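Local coordinates for L-glyceraldehyde 3-phosphate reductase (Clostridium beijerinckii, PDB 6HG6), which binds NADPH in a TIM-barrel fold and probably reduces aldehydes, furfural among them, as an aldo-keto reductase, at residues F60-N65 and E75-I80; E148-L153 and E176-I181; G207-A212 and L287-V292; S223-G228 and T277-A282. All blocks are in the same frame, centred on the assembly; numbering follows the deposited sequence. Where two conformers were deposited one is given.

Interaction 1 of 4, residues F60-N65 and E75-I80; sequences FDLANN and ENFGRI. With NDP (NADPH dihydro-nicotinamide-adenine-dinucleotide phosphate), chain B; EDO (1,2-ethanediol), chain E.
Leu62 and Phe77 mark the closest backbone approach, their CA atoms 8.9 Å apart, where the end of barrel strand 59-61 and the turn after it face helix 72-85. The pair belongs to the beta-alpha-beta unit of strand 59-61, helix 72-85 and strand 93-98, one of the repeating steps of the TIM barrel, and the contact is the apolar seam between strand and covering helix. Phe77 carries the helix side of it. Its CG stands anti to the backbone N (chi1 -168°), which sends the ring off the helix toward the strand. There it meets two side chains two residues apart, each crossing it at about a right angle. At the far end of the ring, CZ of Phe77 lies 3.8 Å from CB of Phe60; the two rings are obliquely placed, with centroids 5.4 Å apart and planes inclined at 33°. At the near end, the branches of Leu62 divide the work: CD1 comes to 4.0 Å from CD2 of Phe77, while the other methyl meets the root of the side chain. Ile94 of the next strand also packs on Phe77. Between these two helix-facing residues, Asp61 points the other way, to the barrel interior, where Lys97 pairs with its carboxylate and the NADPH ribose hydroxyl O2D donates to Asp61 OD2 at 2.6 Å. On the helix side Leu62 CD2 closes to 3.8 Å from Phe77 CB.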
# COMPACT_ATOMS: atom_id res chain seq x y z
N PHE A 60 -5.06 -4.96 -4.61
CA PHE A 60 -5.55 -5.20 -3.24
C PHE A 60 -4.36 -5.61 -2.40
O PHE A 60 -3.69 -6.62 -2.71
CB PHE A 60 -6.69 -6.23 -3.23
CG PHE A 60 -7.92 -5.69 -3.90
CD1 PHE A 60 -8.07 -5.82 -5.27
CD2 PHE A 60 -8.88 -4.99 -3.20
CE1 PHE A 60 -9.17 -5.29 -5.91
CE2 PHE A 60 -9.99 -4.45 -3.84
CZ PHE A 60 -10.15 -4.62 -5.19
N ASP A 61 -4.11 -4.84 -1.34
CA ASP A 61 -2.94 -5.05 -0.46
C ASP A 61 -3.40 -5.64 0.86
O ASP A 61 -4.27 -5.07 1.54
CB ASP A 61 -2.20 -3.72 -0.24
CG ASP A 61 -0.95 -3.87 0.59
OD1 ASP A 61 0.06 -4.45 0.09
OD2 ASP A 61 -1.05 -3.52 1.80
N LEU A 62 -2.83 -6.78 1.20
CA LEU A 62 -3.06 -7.47 2.47
C LEU A 62 -1.73 -7.73 3.15
O LEU A 62 -0.65 -7.41 2.61
CB LEU A 62 -3.81 -8.77 2.19
CG LEU A 62 -5.21 -8.55 1.67
CD1 LEU A 62 -5.19 -8.64 0.13
CD2 LEU A 62 -6.13 -9.57 2.26
N ALA A 63 -1.84 -8.26 4.35
CA ALA A 63 -0.72 -8.75 5.16
C ALA A 63 -1.33 -9.88 5.99
O ALA A 63 -2.56 -9.90 6.25
CB ALA A 63 -0.12 -7.72 6.08
N ASN A 64 -0.45 -10.75 6.43
CA ASN A 64 -0.89 -11.89 7.26
C ASN A 64 -1.75 -11.38 8.43
O ASN A 64 -2.81 -11.99 8.70
CB ASN A 64 0.28 -12.77 7.70
CG ASN A 64 1.40 -12.10 8.46
OD1 ASN A 64 1.36 -10.89 8.77
ND2 ASN A 64 2.40 -12.92 8.78
N ASN A 65 -1.30 -10.35 9.12
CA ASN A 65 -1.86 -9.97 10.43
C ASN A 65 -2.97 -8.92 10.32
O ASN A 65 -3.46 -8.52 11.40
CB ASN A 65 -0.76 -9.58 11.42
CG ASN A 65 -0.08 -8.28 11.12
OD1 ASN A 65 -0.42 -7.58 10.16
ND2 ASN A 65 0.92 -7.95 11.92
N GLU A 75 -8.84 -14.07 5.18
CA GLU A 75 -9.97 -15.03 5.09
C GLU A 75 -11.18 -14.36 4.44
O GLU A 75 -11.85 -14.99 3.61
CB GLU A 75 -10.35 -15.57 6.47
CG GLU A 75 -9.38 -16.61 6.97
CD GLU A 75 -9.85 -17.36 8.22
OE1 GLU A 75 -10.92 -17.02 8.76
OE2 GLU A 75 -9.14 -18.28 8.64
N ASN A 76 -11.50 -13.14 4.86
CA ASN A 76 -12.62 -12.40 4.26
C ASN A 76 -12.37 -12.17 2.76
O ASN A 76 -13.31 -12.38 1.95
CB ASN A 76 -12.89 -11.13 5.05
CG ASN A 76 -13.63 -11.41 6.34
OD1 ASN A 76 -14.48 -12.31 6.39
ND2 ASN A 76 -13.44 -10.55 7.34
N PHE A 77 -11.18 -11.73 2.39
CA PHE A 77 -10.84 -11.48 0.97
C PHE A 77 -10.90 -12.82 0.22
O PHE A 77 -11.40 -12.87 -0.92
CB PHE A 77 -9.47 -10.84 0.84
CG PHE A 77 -9.24 -10.32 -0.56
CD1 PHE A 77 -10.04 -9.30 -1.05
CD2 PHE A 77 -8.25 -10.84 -1.35
CE1 PHE A 77 -9.83 -8.79 -2.31
CE2 PHE A 77 -8.05 -10.32 -2.63
CZ PHE A 77 -8.85 -9.32 -3.11
N GLY A 78 -10.51 -13.91 0.88
CA GLY A 78 -10.60 -15.25 0.28
C GLY A 78 -12.04 -15.57 -0.07
O GLY A 78 -12.30 -16.15 -1.13
N ARG A 79 -12.98 -15.23 0.80
CA ARG A 79 -14.41 -15.47 0.56
C ARG A 79 -14.89 -14.56 -0.58
O ARG A 79 -15.71 -15.01 -1.39
CB ARG A 79 -15.21 -15.24 1.83
CG ARG A 79 -16.67 -15.61 1.69
CD ARG A 79 -17.36 -15.35 3.03
NE ARG A 79 -18.79 -15.52 2.91
CZ ARG A 79 -19.66 -15.08 3.83
NH1 ARG A 79 -19.24 -14.44 4.91
NH2 ARG A 79 -20.96 -15.27 3.63
N ILE A 80 -14.44 -13.32 -0.63
CA ILE A 80 -14.88 -12.41 -1.71
C ILE A 80 -14.37 -12.96 -3.06
O ILE A 80 -15.13 -12.93 -4.07
CB ILE A 80 -14.39 -11.00 -1.38
CG1 ILE A 80 -15.13 -10.46 -0.14
CG2 ILE A 80 -14.59 -10.09 -2.60
CD1 ILE A 80 -14.47 -9.27 0.47
PA NDP B . -5.24 6.22 4.62
O1A NDP B . -4.17 7.09 5.20
O2A NDP B . -5.73 6.31 3.21
O5B NDP B . -6.50 6.19 5.61
C5B NDP B . -7.68 5.42 5.24
C4B NDP B . -8.85 5.85 6.09
O4B NDP B . -9.02 7.28 5.92
C3B NDP B . -10.21 5.24 5.75
O3B NDP B . -10.47 4.01 6.42
C2B NDP B . -11.15 6.34 6.23
O2B NDP B . -11.25 6.23 7.64
C1B NDP B . -10.39 7.60 5.85
N9A NDP B . -10.63 8.12 4.51
C8A NDP B . -10.30 7.54 3.32
N7A NDP B . -10.60 8.27 2.27
C5A NDP B . -11.16 9.42 2.82
C6A NDP B . -11.68 10.59 2.23
N6A NDP B . -11.72 10.80 0.92
N1A NDP B . -12.16 11.55 3.06
C2A NDP B . -12.12 11.33 4.38
N3A NDP B . -11.65 10.28 5.04
C4A NDP B . -11.18 9.35 4.20
O3 NDP B . -4.71 4.70 4.71
PN NDP B . -4.49 3.64 5.89
O1N NDP B . -5.80 2.98 6.14
O2N NDP B . -3.71 4.23 7.02
O5D NDP B . -3.52 2.59 5.13
C5D NDP B . -3.89 2.18 3.78
C4D NDP B . -3.29 0.83 3.50
O4D NDP B . -1.86 0.91 3.58
C3D NDP B . -3.63 -0.29 4.48
O3D NDP B . -4.93 -0.80 4.23
C2D NDP B . -2.50 -1.28 4.16
O2D NDP B . -2.80 -2.00 2.99
C1D NDP B . -1.31 -0.35 3.93
N1N NDP B . -0.47 -0.20 5.15
C2N NDP B . 0.79 -0.75 5.18
C3N NDP B . 1.50 -0.89 6.33
C7N NDP B . 2.88 -1.51 6.28
O7N NDP B . 3.31 -2.00 5.22
N7N NDP B . 3.57 -1.54 7.41
C4N NDP B . 0.86 -0.41 7.60
C5N NDP B . -0.40 0.35 7.43
C6N NDP B . -0.95 0.49 6.24
P2B NDP B . -12.65 6.67 8.33
O1X NDP B . -13.84 6.51 7.41
O2X NDP B . -12.75 5.77 9.55
O3X NDP B . -12.38 8.12 8.69
C1 EDO E . -17.79 -11.58 7.82
O1 EDO E . -17.45 -12.57 6.86
C2 EDO E . -17.00 -11.67 9.07
O2 EDO E . -16.01 -10.67 9.22

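Interaction 2 of 4, residues E148-L153 and E176-I181; sequences ESMMAL and EKAAAI
Met150 of helix 146-158 meets Ala178 and Ile181 of helix 172-184, two neighbouring helices on the outer layer of the TIM barrel. They flank strand 162-168, which lies between them in the sequence. Along the first segment, Glu148 and Ser149 come first and make no contact with 176-181: Glu148 OE2 accepts from the backbone N of Arg113, and Ser149 OG is hydrogen-bonded to Gly111 O, so both join this helix to the start of helix 113-127 and the residues leading into it. Met150 follows and carries the contact. Its CA lies 6.8 Å from that of Ala178, the shortest CA separation across the pair, and its CB points at the other helix. The bend at chi2 (-53°) brings SD to 3.8 Å from CB of Ala178, and a further bend at chi3 (94°) turns only the terminal CE. No hydrogen bond crosses between the segments, so the contact is apolar packing, with 141 Å² buried in all. His137 and Ile167, on strands 132-137 and 162-168, also touch Met150, and Ile167 reaches Ala178 as well, placing the helix pair directly against the barrel wall. Farther along, Leu153 turns to Phe135, His137 and Ala165 of those strands. One helical turn after Ala178, Ile181 closes on the root of the methionine through its CG2 branch, anti to its own backbone N, which stands 3.6 Å from CB of Met150.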
# COMPACT_ATOMS: atom_id res chain seq x y z
N GLU A 148 19.09 -14.24 4.84
CA GLU A 148 18.09 -15.27 5.22
C GLU A 148 16.70 -14.79 4.84
O GLU A 148 15.95 -15.59 4.26
CB GLU A 148 18.18 -15.66 6.69
CG GLU A 148 17.10 -16.66 7.08
CD GLU A 148 17.22 -17.23 8.50
OE1 GLU A 148 18.32 -17.15 9.11
OE2 GLU A 148 16.21 -17.76 8.98
N SER A 149 16.32 -13.56 5.19
CA SER A 149 14.98 -13.03 4.88
C SER A 149 14.78 -12.92 3.36
O SER A 149 13.73 -13.30 2.84
CB SER A 149 14.75 -11.70 5.58
OG SER A 149 15.05 -11.78 6.96
N MET A 150 15.80 -12.47 2.66
CA MET A 150 15.70 -12.28 1.20
C MET A 150 15.68 -13.65 0.50
O MET A 150 14.89 -13.82 -0.44
CB MET A 150 16.84 -11.40 0.67
CG MET A 150 16.78 -9.94 1.18
SD MET A 150 15.19 -9.09 0.91
CE MET A 150 14.34 -9.36 2.47
N MET A 151 16.44 -14.61 0.98
CA MET A 151 16.40 -15.99 0.39
C MET A 151 15.02 -16.60 0.62
O MET A 151 14.59 -17.40 -0.22
CB MET A 151 17.52 -16.87 0.96
CG MET A 151 18.86 -16.52 0.37
SD MET A 151 20.21 -17.58 0.97
CE MET A 151 19.56 -19.11 0.29
N ALA A 152 14.33 -16.25 1.70
CA ALA A 152 12.96 -16.72 1.96
C ALA A 152 12.03 -16.14 0.89
O ALA A 152 11.20 -16.89 0.35
CB ALA A 152 12.52 -16.36 3.38
N LEU A 153 12.14 -14.84 0.56
CA LEU A 153 11.31 -14.25 -0.52
C LEU A 153 11.64 -14.98 -1.83
O LEU A 153 10.73 -15.29 -2.64
CB LEU A 153 11.58 -12.76 -0.64
CG LEU A 153 11.24 -11.89 0.56
CD1 LEU A 153 11.38 -10.43 0.22
CD2 LEU A 153 9.84 -12.16 1.02
N GLU A 176 19.10 -0.99 -0.54
CA GLU A 176 20.24 -1.21 -1.47
C GLU A 176 20.81 -2.62 -1.26
O GLU A 176 21.07 -3.32 -2.24
CB GLU A 176 21.33 -0.18 -1.28
CG GLU A 176 20.96 1.15 -1.92
CD GLU A 176 21.90 2.32 -1.64
OE1 GLU A 176 21.62 3.39 -2.14
OE2 GLU A 176 22.90 2.15 -0.89
N LYS A 177 21.02 -2.99 -0.00
CA LYS A 177 21.57 -4.33 0.32
C LYS A 177 20.60 -5.42 -0.15
O LYS A 177 21.06 -6.42 -0.71
CB LYS A 177 21.87 -4.40 1.81
CG LYS A 177 23.00 -3.48 2.22
CD LYS A 177 23.33 -3.60 3.66
CE LYS A 177 24.36 -2.57 4.05
NZ LYS A 177 24.57 -2.63 5.51
N ALA A 178 19.30 -5.24 0.10
CA ALA A 178 18.27 -6.21 -0.28
C ALA A 178 18.27 -6.34 -1.81
O ALA A 178 18.24 -7.50 -2.30
CB ALA A 178 16.91 -5.76 0.21
N ALA A 179 18.32 -5.21 -2.51
CA ALA A 179 18.32 -5.22 -3.99
C ALA A 179 19.53 -6.02 -4.49
O ALA A 179 19.38 -6.79 -5.47
CB ALA A 179 18.36 -3.82 -4.53
N ALA A 180 20.69 -5.85 -3.86
CA ALA A 180 21.92 -6.56 -4.29
C ALA A 180 21.74 -8.07 -4.08
O ALA A 180 22.18 -8.87 -4.95
CB ALA A 180 23.13 -6.04 -3.56
N ILE A 181 21.16 -8.48 -2.96
CA ILE A 181 20.97 -9.92 -2.67
C ILE A 181 19.96 -10.49 -3.63
O ILE A 181 20.23 -11.56 -4.15
CB ILE A 181 20.58 -10.14 -1.21
CG1 ILE A 181 21.76 -9.78 -0.31
CG2 ILE A 181 20.08 -11.56 -1.00
CD1 ILE A 181 21.34 -9.45 1.11

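Interaction 3 of 4, residues G207-A212 and L287-V292; sequences GLKRAA and LKDSEV. With EDO (1,2-ethanediol), chain H.
Lys209 reaches Asp289 and Glu291 because its side chain is fully stretched: CG lies anti to the backbone N (chi1 -163°), and the later torsions all stay near 180°. This carries NZ from helix 208-214 to the loop between helix 278-286 and strand 294-297. Chi1 of Glu291 (58°) sets CG between the backbone N and the carbonyl carbon, beside the lysine chain, and the bend at chi2 swings the carboxylate across its methylenes; CG of Glu291 is 3.8 Å from CG of Lys209, and the two side chains cross at about a right angle. Val292 CG2 adds a looser apolar touch to Lys209 CE at 4.0 Å. The polar end is sharper. NZ of Lys209 donates to OD2 of Asp289 at 2.6 Å, a salt bridge entering on the anti side, 21° out of the carboxylate plane. Lys288 NZ bonds the same oxygen at 2.9 Å on the syn side and from the opposite face, making a three-residue salt-bridge network. A type I turn from Asp289 to Val292, closed by Val292 N to Asp289 O, shapes the loop so that Asp289 and Glu291 both point toward helix 208-214. Tyr196 OH is a further partner of Lys209 NZ. The ammonium groups of Lys209 and Lys288 are 4.2 Å apart and probably favour an ionised Asp289, while Asp289 and Glu291, whose OE2 is 4.3 Å from Lys209 NZ, would together offset the repulsion between the lysines.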
# COMPACT_ATOMS: atom_id res chain seq x y z
N GLY A 207 16.78 7.91 3.04
CA GLY A 207 17.35 7.46 1.76
C GLY A 207 16.44 6.58 0.93
O GLY A 207 16.83 6.32 -0.21
N LEU A 208 15.26 6.18 1.42
CA LEU A 208 14.43 5.19 0.70
C LEU A 208 13.93 5.77 -0.62
O LEU A 208 14.05 5.07 -1.67
CB LEU A 208 13.30 4.67 1.59
CG LEU A 208 12.45 3.52 1.03
CD1 LEU A 208 11.47 4.06 -0.01
CD2 LEU A 208 13.32 2.40 0.44
N LYS A 209 13.37 6.97 -0.61
CA LYS A 209 12.78 7.51 -1.86
C LYS A 209 13.85 7.64 -2.95
O LYS A 209 13.58 7.18 -4.08
CB LYS A 209 12.06 8.82 -1.58
CG LYS A 209 11.10 9.28 -2.65
CD LYS A 209 10.41 10.57 -2.22
CE LYS A 209 9.52 11.14 -3.30
NZ LYS A 209 9.10 12.54 -3.05
N ARG A 210 15.02 8.15 -2.60
CA ARG A 210 16.14 8.31 -3.55
C ARG A 210 16.71 6.94 -3.96
O ARG A 210 17.01 6.79 -5.14
CB ARG A 210 17.21 9.21 -2.95
CG ARG A 210 18.49 9.34 -3.77
CD ARG A 210 19.39 10.33 -3.06
NE ARG A 210 20.83 10.26 -3.36
CZ ARG A 210 21.59 11.21 -3.94
NH1 ARG A 210 21.10 12.37 -4.36
NH2 ARG A 210 22.88 10.98 -4.09
N ALA A 211 16.92 6.00 -3.04
CA ALA A 211 17.49 4.67 -3.35
C ALA A 211 16.53 3.93 -4.29
O ALA A 211 17.01 3.30 -5.22
CB ALA A 211 17.78 3.86 -2.11
N ALA A 212 15.22 4.00 -4.05
CA ALA A 212 14.22 3.30 -4.89
C ALA A 212 14.34 3.84 -6.31
O ALA A 212 14.52 3.05 -7.25
CB ALA A 212 12.84 3.44 -4.34
N LEU A 287 1.75 11.42 -4.69
CA LEU A 287 1.99 10.97 -6.10
C LEU A 287 2.72 12.02 -6.94
O LEU A 287 2.88 11.80 -8.15
CB LEU A 287 0.64 10.67 -6.77
CG LEU A 287 -0.05 9.39 -6.29
CD1 LEU A 287 -1.45 9.34 -6.85
CD2 LEU A 287 0.72 8.13 -6.65
N LYS A 288 3.10 13.16 -6.39
CA LYS A 288 3.60 14.26 -7.25
C LYS A 288 4.88 13.85 -7.99
O LYS A 288 5.11 14.40 -9.09
CB LYS A 288 3.79 15.53 -6.42
CG LYS A 288 4.95 15.58 -5.45
CD LYS A 288 4.82 16.81 -4.57
CE LYS A 288 6.06 17.20 -3.80
NZ LYS A 288 6.87 16.08 -3.34
N ASP A 289 5.75 13.11 -7.35
CA ASP A 289 7.06 12.67 -7.89
C ASP A 289 6.91 11.30 -8.56
O ASP A 289 6.31 10.39 -7.99
CB ASP A 289 8.13 12.67 -6.80
CG ASP A 289 8.34 14.04 -6.18
OD1 ASP A 289 8.43 15.06 -6.93
OD2 ASP A 289 8.33 14.11 -4.95
N SER A 290 7.50 11.14 -9.73
CA SER A 290 7.36 9.89 -10.54
C SER A 290 7.85 8.66 -9.78
O SER A 290 7.34 7.54 -10.09
CB SER A 290 8.10 10.04 -11.87
OG SER A 290 9.48 10.21 -11.64
N GLU A 291 8.81 8.79 -8.85
CA GLU A 291 9.36 7.60 -8.17
C GLU A 291 8.31 7.01 -7.21
O GLU A 291 8.48 5.87 -6.79
CB GLU A 291 10.68 7.84 -7.45
CG GLU A 291 10.64 8.94 -6.40
CD GLU A 291 10.98 10.33 -6.89
OE1 GLU A 291 10.59 10.72 -8.06
OE2 GLU A 291 11.67 11.03 -6.10
N VAL A 292 7.24 7.72 -6.90
CA VAL A 292 6.16 7.10 -6.08
C VAL A 292 5.17 6.50 -7.08
O VAL A 292 4.59 7.23 -7.88
CB VAL A 292 5.49 8.09 -5.11
CG1 VAL A 292 4.32 7.42 -4.41
CG2 VAL A 292 6.53 8.58 -4.11
C1 EDO H . 18.78 10.77 0.55
O1 EDO H . 19.77 9.81 0.19
C2 EDO H . 18.51 10.79 2.01
O2 EDO H . 17.13 10.80 2.32

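Interaction 4 of 4, residues S223-G228 and T277-A282; sequences SPLAQG and TLAQMA. With NDP (NADPH dihydro-nicotinamide-adenine-dinucleotide phosphate), chain B.
Leu225 packs on Ala279 and Ala282 where the loop after barrel strand 218-222 meets helix 278-286, at the cofactor end of the TIM barrel. The apolar contacts come from one methyl: CD2 of Leu225 is 3.7 Å from CB of Ala282 and 4.0 Å from CB of Ala279, residues one turn apart on the helix. The other methyl serves the ligand, CD1 lying 3.7 Å from C8A of the NADPH adenine. Ala279 meets the same base, its CB 3.8 Å from N1A, so loop and helix both touch the adenine.

Among the polar contacts, a type I turn from Ser223 to Ala226 presents Leu225 N to the PA phosphate of the cofactor's diphosphate bridge, where it donates to O1A at 3.0 Å with an N-H...O angle of 159°. A water links the backbones by donating to Pro224 O and Ala282 O. At the start of the helix, Thr277 and Gln280 form a capping box. Gln280 N donates to Thr277 OG1, which also bonds Glu307, itself an NADPH-binding residue. The reciprocal bond runs from Thr277 N to a lone pair of Gln280 OE1, in the carbonyl plane, at 3.0 Å.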
# COMPACT_ATOMS: atom_id res chain seq x y z
N SER A 223 -0.60 5.12 4.48
CA SER A 223 -1.03 6.11 5.48
C SER A 223 -0.87 7.53 4.94
O SER A 223 -0.39 8.40 5.65
CB SER A 223 -0.27 5.97 6.75
OG SER A 223 -0.76 6.90 7.69
N PRO A 224 -1.28 7.80 3.68
CA PRO A 224 -1.17 9.16 3.12
C PRO A 224 -2.03 10.21 3.83
O PRO A 224 -1.78 11.40 3.62
CB PRO A 224 -1.72 8.99 1.70
CG PRO A 224 -2.65 7.79 1.83
CD PRO A 224 -1.89 6.86 2.73
N LEU A 225 -3.06 9.79 4.60
CA LEU A 225 -3.95 10.75 5.29
C LEU A 225 -3.54 10.93 6.74
O LEU A 225 -4.25 11.67 7.45
CB LEU A 225 -5.42 10.36 5.11
CG LEU A 225 -5.83 10.15 3.66
CD1 LEU A 225 -7.29 9.71 3.54
CD2 LEU A 225 -5.56 11.38 2.82
N ALA A 226 -2.39 10.40 7.14
CA ALA A 226 -1.76 10.66 8.46
C ALA A 226 -2.80 10.54 9.60
O ALA A 226 -3.03 11.56 10.27
CB ALA A 226 -1.13 12.02 8.42
N GLN A 227 -3.38 9.35 9.77
CA GLN A 227 -4.39 9.00 10.82
C GLN A 227 -5.55 9.99 10.87
O GLN A 227 -5.93 10.40 11.98
CB GLN A 227 -3.78 8.94 12.23
CG GLN A 227 -2.78 7.81 12.45
CD GLN A 227 -1.34 8.26 12.40
OE1 GLN A 227 -0.97 9.23 11.73
NE2 GLN A 227 -0.50 7.55 13.15
N GLY A 228 -6.11 10.37 9.72
CA GLY A 228 -7.26 11.28 9.63
C GLY A 228 -6.88 12.74 9.77
O GLY A 228 -7.78 13.60 9.61
N THR A 277 -10.65 18.44 -1.75
CA THR A 277 -10.70 18.28 -0.28
C THR A 277 -9.25 18.13 0.19
O THR A 277 -8.37 17.79 -0.66
CB THR A 277 -11.50 17.03 0.12
OG1 THR A 277 -10.86 15.91 -0.50
CG2 THR A 277 -12.97 17.10 -0.26
N LEU A 278 -9.00 18.32 1.48
CA LEU A 278 -7.65 18.11 2.07
C LEU A 278 -7.21 16.67 1.79
O LEU A 278 -6.08 16.47 1.30
CB LEU A 278 -7.68 18.43 3.57
CG LEU A 278 -6.36 18.17 4.30
CD1 LEU A 278 -5.19 18.81 3.56
CD2 LEU A 278 -6.43 18.69 5.72
N ALA A 279 -8.07 15.68 2.01
CA ALA A 279 -7.76 14.25 1.75
C ALA A 279 -7.30 14.09 0.30
O ALA A 279 -6.27 13.41 0.06
CB ALA A 279 -8.95 13.36 2.02
N GLN A 280 -8.05 14.68 -0.63
CA GLN A 280 -7.72 14.57 -2.07
C GLN A 280 -6.35 15.19 -2.34
O GLN A 280 -5.57 14.56 -3.04
CB GLN A 280 -8.79 15.20 -2.94
CG GLN A 280 -10.02 14.33 -3.10
CD GLN A 280 -11.05 15.05 -3.92
OE1 GLN A 280 -11.24 16.26 -3.78
NE2 GLN A 280 -11.60 14.33 -4.89
N MET A 281 -6.05 16.35 -1.74
CA MET A 281 -4.75 17.00 -2.00
C MET A 281 -3.63 16.14 -1.38
O MET A 281 -2.55 16.04 -1.98
CB MET A 281 -4.67 18.39 -1.40
CG MET A 281 -3.37 19.04 -1.77
SD MET A 281 -3.24 20.73 -1.18
CE MET A 281 -2.85 20.45 0.55
N ALA A 282 -3.89 15.55 -0.21
CA ALA A 282 -2.90 14.72 0.49
C ALA A 282 -2.54 13.52 -0.41
O ALA A 282 -1.36 13.15 -0.42
CB ALA A 282 -3.42 14.29 1.85
PA NDP B . -5.24 6.22 4.62
O1A NDP B . -4.17 7.09 5.20
O2A NDP B . -5.73 6.31 3.21
O5B NDP B . -6.50 6.19 5.61
C5B NDP B . -7.68 5.42 5.24
C4B NDP B . -8.85 5.85 6.09
O4B NDP B . -9.02 7.28 5.92
C3B NDP B . -10.21 5.24 5.75
O3B NDP B . -10.47 4.01 6.42
C2B NDP B . -11.15 6.34 6.23
O2B NDP B . -11.25 6.23 7.64
C1B NDP B . -10.39 7.60 5.85
N9A NDP B . -10.63 8.12 4.51
C8A NDP B . -10.30 7.54 3.32
N7A NDP B . -10.60 8.27 2.27
C5A NDP B . -11.16 9.42 2.82
C6A NDP B . -11.68 10.59 2.23
N6A NDP B . -11.72 10.80 0.92
N1A NDP B . -12.16 11.55 3.06
C2A NDP B . -12.12 11.33 4.38
N3A NDP B . -11.65 10.28 5.04
C4A NDP B . -11.18 9.35 4.20
O3 NDP B . -4.71 4.70 4.71
PN NDP B . -4.49 3.64 5.89
O1N NDP B . -5.80 2.98 6.14
O2N NDP B . -3.71 4.23 7.02
O5D NDP B . -3.52 2.59 5.13
C5D NDP B . -3.89 2.18 3.78
C4D NDP B . -3.29 0.83 3.50
O4D NDP B . -1.86 0.91 3.58
C3D NDP B . -3.63 -0.29 4.48
O3D NDP B . -4.93 -0.80 4.23
C2D NDP B . -2.50 -1.28 4.16
O2D NDP B . -2.80 -2.00 2.99
C1D NDP B . -1.31 -0.35 3.93
N1N NDP B . -0.47 -0.20 5.15
C2N NDP B . 0.79 -0.75 5.18
C3N NDP B . 1.50 -0.89 6.33
C7N NDP B . 2.88 -1.51 6.28
O7N NDP B . 3.31 -2.00 5.22
N7N NDP B . 3.57 -1.54 7.41
C4N NDP B . 0.86 -0.41 7.60
C5N NDP B . -0.40 0.35 7.43
C6N NDP B . -0.95 0.49 6.24
P2B NDP B . -12.65 6.67 8.33
O1X NDP B . -13.84 6.51 7.41
O2X NDP B . -12.75 5.77 9.55
O3X NDP B . -12.38 8.12 8.69
O HOH W 1 -0.18 13.15 2.24

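From the N terminus, interaction 1 closes first, a short loop inside the unit of strand 59-61 and helix 72-85. Interaction 2 then spans strand 162-168 to join helices 146-158 and 172-184. Interaction 3 closes the longest loop, bringing helix 208-214 against the loop before strand 294-297, and interaction 4 lies wholly within that span; no two loops cross. Interactions 2 and 3 touch through Glu176 OE1 and Ala211 CB, 3.9 Å apart, while interactions 1 and 3 sit on opposite sides of the chain's centre. Interactions 1 and 4, with centres about 24 Å apart, both touch NADPH, at its ribose near the nicotinamide and at its diphosphate and adenine.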